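Local atomic coordinates of hypothetical protein Atu0741 (Agrobacterium tumefaciens str. C58, PDB entry 1ZHV), a protein that is of unknown function but carries an ACT domain and a second ACT-related region, a fold that in other proteins often binds small regulatory ligands such as amino acids. Residues I4-L9 / A121-L126; G61-K66 / V106-L111. All blocks are in the same frame, centred on the assembly; numbering follows the deposited sequence.

Both contacts build on one mixed sheet, and their centres lie about 13 Å apart. Strand 57-67 pairs with strand 5-8 along one edge and with strand 102-107 along the other, so contact 1 (I4-L9 with A121-L126) and contact 2 (G61-K66 with V106-L111) sit in neighbouring parts of it. They meet directly where I8 packs on F65. Along the chain the two segments of contact 2 fall between those of contact 1. Contact 1 joins the two ends of the chain's folded part: strand 5-8 is inserted between strand 57-67 of the ACT domain and strand 124-126, and helices 78-87 and 111-120 pack against it.

Contact 1 of 2, residues I4-L9 / A121-L126; sequences IKLKIL and AGHSLL
A parallel strand pair joins I4-L9 to A121-L126, with K5 beside S124, L6 beside L125 and K7 beside L126. Its backbone ladder begins at S124 N, which donates to I4 O at 2.9 Å. L6 N then donates to S124 O and L126 N to L6 O, before I8 N closes the ladder on L126 O at 3.0 Å. Ahead of the first rung a side chain takes the place of a backbone acceptor: I4 N donates to H123 ND1 at 2.8 Å, nearly straight at 166° and within 5° of the imidazole plane. This bond uses ND1 as acceptor, while NE2 is hydrogen-bonded to S81 O of helix 78-87, so both ring nitrogens are held and the ring's rotation is fixed. The I4 side chain runs alongside the imidazole, its CB 3.5 Å from H123 ND1.

On the face carrying L6 and L125, the two leucines lie side by side and point the same way. With CG anti to the carbonyl carbon (chi1 -54°), L125 brings its CD2 branch back to L6, a tight 3.5 Å from L6 CB and equally near L6 CD1. L6 CD1 also approaches H123 CB at 3.9 Å. Helices 78-87 and 111-120 cover this face, through V82 and L118 on L6 and A115 on L125. K5, S124, K7 and L126 occupy the opposite, exposed face, where K5 CG passes 4.1 Å from S124 CB. G122, with positive phi, ends helix 111-120 in a Schellman motif, and the chain turns into strand 124-126. As the last strand of an ACT-type beta-alpha-beta-beta-alpha-beta unit, 124-126 here pairs in parallel with the inserted N-terminal strand 5-8 rather than antiparallel with the unit's first strand, 57-67.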
# COMPACT_ATOMS: atom_id res chain seq x y z
N ILE A 4 9.65 8.74 -9.58
CA ILE A 4 9.59 7.38 -9.07
C ILE A 4 8.77 6.45 -9.95
O ILE A 4 7.79 6.86 -10.57
CB ILE A 4 8.98 7.37 -7.65
CG1 ILE A 4 9.81 8.26 -6.72
CG2 ILE A 4 8.92 5.95 -7.10
CD1 ILE A 4 11.27 7.84 -6.61
N LYS A 5 9.20 5.20 -10.01
CA LYS A 5 8.50 4.18 -10.78
C LYS A 5 7.64 3.41 -9.78
O LYS A 5 8.16 2.88 -8.79
CB LYS A 5 9.52 3.25 -11.44
CG LYS A 5 10.42 3.94 -12.46
CD LYS A 5 11.77 3.23 -12.58
CE LYS A 5 12.58 3.41 -11.30
NZ LYS A 5 13.91 2.73 -11.36
N LEU A 6 6.34 3.37 -10.02
CA LEU A 6 5.43 2.65 -9.13
C LEU A 6 4.78 1.48 -9.86
O LEU A 6 4.23 1.64 -10.95
CB LEU A 6 4.35 3.58 -8.58
CG LEU A 6 4.84 4.72 -7.68
CD1 LEU A 6 5.19 5.92 -8.55
CD2 LEU A 6 3.74 5.09 -6.69
N LYS A 7 4.83 0.31 -9.23
CA LYS A 7 4.26 -0.89 -9.82
C LYS A 7 3.03 -1.33 -9.04
O LYS A 7 3.11 -1.60 -7.84
CB LYS A 7 5.31 -2.00 -9.81
CG LYS A 7 4.85 -3.32 -10.38
CD LYS A 7 5.94 -4.37 -10.26
CE LYS A 7 5.50 -5.68 -10.88
NZ LYS A 7 6.55 -6.73 -10.76
N ILE A 8 1.89 -1.40 -9.72
CA ILE A 8 0.68 -1.81 -9.04
C ILE A 8 0.71 -3.30 -8.74
O ILE A 8 1.33 -4.08 -9.48
CB ILE A 8 -0.57 -1.47 -9.90
CG1 ILE A 8 -1.83 -1.48 -9.03
CG2 ILE A 8 -0.72 -2.48 -11.03
CD1 ILE A 8 -3.06 -0.95 -9.74
N LEU A 9 0.10 -3.70 -7.63
CA LEU A 9 -0.00 -5.10 -7.27
C LEU A 9 -1.43 -5.54 -7.54
O LEU A 9 -2.37 -4.73 -7.47
CB LEU A 9 0.32 -5.34 -5.78
CG LEU A 9 1.76 -5.30 -5.29
CD1 LEU A 9 2.34 -3.90 -5.45
CD2 LEU A 9 1.81 -5.73 -3.83
N ALA A 121 2.71 14.47 -11.89
CA ALA A 121 3.83 14.81 -11.02
C ALA A 121 5.17 14.29 -11.56
O ALA A 121 6.22 14.51 -10.95
CB ALA A 121 3.57 14.27 -9.61
N GLY A 122 5.11 13.58 -12.68
CA GLY A 122 6.33 13.08 -13.30
C GLY A 122 6.71 11.64 -13.00
O GLY A 122 7.75 11.17 -13.47
N HIS A 123 5.90 10.94 -12.22
CA HIS A 123 6.21 9.56 -11.89
C HIS A 123 5.78 8.60 -12.99
O HIS A 123 4.90 8.92 -13.79
CB HIS A 123 5.55 9.18 -10.57
CG HIS A 123 5.97 10.05 -9.42
ND1 HIS A 123 7.28 10.12 -8.99
CD2 HIS A 123 5.26 10.89 -8.64
CE1 HIS A 123 7.35 10.98 -7.98
NE2 HIS A 123 6.14 11.46 -7.75
N SER A 124 6.42 7.44 -13.02
CA SER A 124 6.11 6.41 -14.01
C SER A 124 5.28 5.34 -13.32
O SER A 124 5.56 4.96 -12.19
CB SER A 124 7.41 5.80 -14.55
OG SER A 124 7.13 4.78 -15.50
N LEU A 125 4.26 4.84 -14.00
CA LEU A 125 3.42 3.82 -13.41
C LEU A 125 3.31 2.56 -14.25
O LEU A 125 2.99 2.62 -15.44
CB LEU A 125 2.02 4.37 -13.13
CG LEU A 125 1.94 5.65 -12.30
CD1 LEU A 125 0.47 5.99 -12.07
CD2 LEU A 125 2.66 5.48 -10.98
N LEU A 126 3.60 1.42 -13.64
CA LEU A 126 3.47 0.14 -14.32
C LEU A 126 2.14 -0.39 -13.80
O LEU A 126 2.04 -0.82 -12.64
CB LEU A 126 4.61 -0.80 -13.92
CG LEU A 126 6.04 -0.41 -14.34
CD1 LEU A 126 6.96 -1.59 -14.10
CD2 LEU A 126 6.08 -0.02 -15.82

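Contact 2 of 2, residues G61-K66 / V106-L111; sequences GWSCFK and VRSNDL
W62 and R107 each turn CG anti to the carbonyl carbon (both chi1 near -65°), and R107 then runs extended from CG to NE, which lays its chain over the indole. R107 CG sits above the six-membered ring, 3.9 Å from its centroid and 7° off the normal, a CH-pi contact. Farther out, W62 CZ2 lies over the centre of one guanidinium face, 3.5 Å from R107 CZ, with the two planes turned 45° apart. D59 takes both polar ends, hydrogen-bonded to W62 NE1 and salt-bridged to R107 NH1, while a water links NH1 to G61 O.

The strands are antiparallel here. S63 N donates to V106 O at 2.8 Å and V106 N returns a bond to S63 O, before S108 N donates to G61 O. On the S63 side of the sheet the hydroxyls of S63 and S108 share a hydrogen bond, OG to OG 2.8 Å. Nearby, L111 CD1 meets the edge of the F65 ring, 3.4 Å from CZ. G61 and W62 form a G1 beta bulge opposite Y13. The contact thus divides its chemistry: D59 would probably steady the arginine's charge beside the indole, whereas a shared hydroxyl bond and apolar contacts join the face carrying S63, F65 and V106.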
# COMPACT_ATOMS: atom_id res chain seq x y z
N GLY A 61 -11.06 -2.36 0.98
CA GLY A 61 -11.06 -1.66 -0.29
C GLY A 61 -9.82 -0.87 -0.63
O GLY A 61 -9.92 0.30 -1.00
N TRP A 62 -8.65 -1.49 -0.53
CA TRP A 62 -7.40 -0.80 -0.84
C TRP A 62 -6.61 -1.46 -1.96
O TRP A 62 -6.71 -2.67 -2.19
CB TRP A 62 -6.51 -0.69 0.40
CG TRP A 62 -7.10 0.10 1.51
CD1 TRP A 62 -8.12 -0.27 2.34
CD2 TRP A 62 -6.71 1.41 1.92
NE1 TRP A 62 -8.38 0.73 3.24
CE2 TRP A 62 -7.53 1.78 3.01
CE3 TRP A 62 -5.73 2.32 1.47
CZ2 TRP A 62 -7.42 3.01 3.66
CZ3 TRP A 62 -5.62 3.55 2.12
CH2 TRP A 62 -6.46 3.88 3.20
N SER A 63 -5.81 -0.65 -2.65
CA SER A 63 -4.95 -1.11 -3.74
C SER A 63 -3.52 -0.78 -3.33
O SER A 63 -3.28 0.25 -2.69
CB SER A 63 -5.30 -0.38 -5.04
OG SER A 63 -6.61 -0.69 -5.47
N CYS A 64 -2.59 -1.65 -3.70
CA CYS A 64 -1.19 -1.48 -3.32
C CYS A 64 -0.23 -1.27 -4.48
O CYS A 64 -0.37 -1.87 -5.54
CB CYS A 64 -0.76 -2.71 -2.51
SG CYS A 64 0.86 -2.60 -1.73
N PHE A 65 0.76 -0.40 -4.25
CA PHE A 65 1.80 -0.08 -5.23
C PHE A 65 3.16 -0.28 -4.58
O PHE A 65 3.35 0.03 -3.41
CB PHE A 65 1.75 1.38 -5.67
CG PHE A 65 0.61 1.71 -6.58
CD1 PHE A 65 -0.63 2.06 -6.05
CD2 PHE A 65 0.78 1.70 -7.96
CE1 PHE A 65 -1.68 2.41 -6.89
CE2 PHE A 65 -0.27 2.04 -8.81
CZ PHE A 65 -1.50 2.40 -8.27
N LYS A 66 4.11 -0.79 -5.36
CA LYS A 66 5.46 -0.97 -4.86
C LYS A 66 6.35 0.11 -5.48
O LYS A 66 6.24 0.38 -6.68
CB LYS A 66 6.00 -2.34 -5.28
CG LYS A 66 7.44 -2.59 -4.85
CD LYS A 66 7.94 -3.92 -5.39
CE LYS A 66 8.31 -3.80 -6.85
NZ LYS A 66 9.52 -2.95 -7.02
N VAL A 106 -3.66 2.99 -1.43
CA VAL A 106 -4.66 4.04 -1.52
C VAL A 106 -5.96 3.28 -1.68
O VAL A 106 -5.95 2.11 -2.05
CB VAL A 106 -4.46 4.97 -2.76
CG1 VAL A 106 -3.14 5.73 -2.62
CG2 VAL A 106 -4.49 4.16 -4.04
N ARG A 107 -7.08 3.93 -1.38
CA ARG A 107 -8.36 3.26 -1.53
C ARG A 107 -8.53 2.95 -3.00
O ARG A 107 -8.16 3.75 -3.87
CB ARG A 107 -9.49 4.15 -1.01
CG ARG A 107 -9.42 4.37 0.49
CD ARG A 107 -10.57 5.20 1.01
NE ARG A 107 -10.50 5.37 2.47
CZ ARG A 107 -10.66 4.38 3.35
NH1 ARG A 107 -10.91 3.15 2.93
NH2 ARG A 107 -10.56 4.63 4.65
N SER A 108 -9.09 1.78 -3.29
CA SER A 108 -9.29 1.37 -4.67
C SER A 108 -10.14 2.33 -5.48
O SER A 108 -9.93 2.47 -6.68
CB SER A 108 -9.89 -0.03 -4.72
OG SER A 108 -8.99 -0.94 -4.10
N ASN A 109 -11.08 3.00 -4.84
CA ASN A 109 -11.92 3.95 -5.55
C ASN A 109 -11.14 5.20 -5.95
O ASN A 109 -11.61 6.00 -6.75
CB ASN A 109 -13.15 4.33 -4.70
CG ASN A 109 -12.77 4.90 -3.35
OD1 ASN A 109 -11.63 5.27 -3.12
ND2 ASN A 109 -13.75 5.00 -2.46
N ASP A 110 -9.93 5.35 -5.39
CA ASP A 110 -9.07 6.49 -5.71
C ASP A 110 -7.98 6.12 -6.71
O ASP A 110 -7.11 6.94 -7.03
CB ASP A 110 -8.38 7.03 -4.44
CG ASP A 110 -9.34 7.74 -3.51
OD1 ASP A 110 -10.22 8.47 -4.01
OD2 ASP A 110 -9.19 7.59 -2.27
N LEU A 111 -8.04 4.90 -7.23
CA LEU A 111 -7.02 4.42 -8.17
C LEU A 111 -6.84 5.27 -9.43
O LEU A 111 -5.71 5.60 -9.80
CB LEU A 111 -7.33 2.96 -8.54
CG LEU A 111 -6.18 2.13 -9.12
CD1 LEU A 111 -4.92 2.32 -8.29
CD2 LEU A 111 -6.59 0.65 -9.13
O HOH W 1 -12.24 1.56 -2.37
O HOH W 2 -11.64 1.79 0.74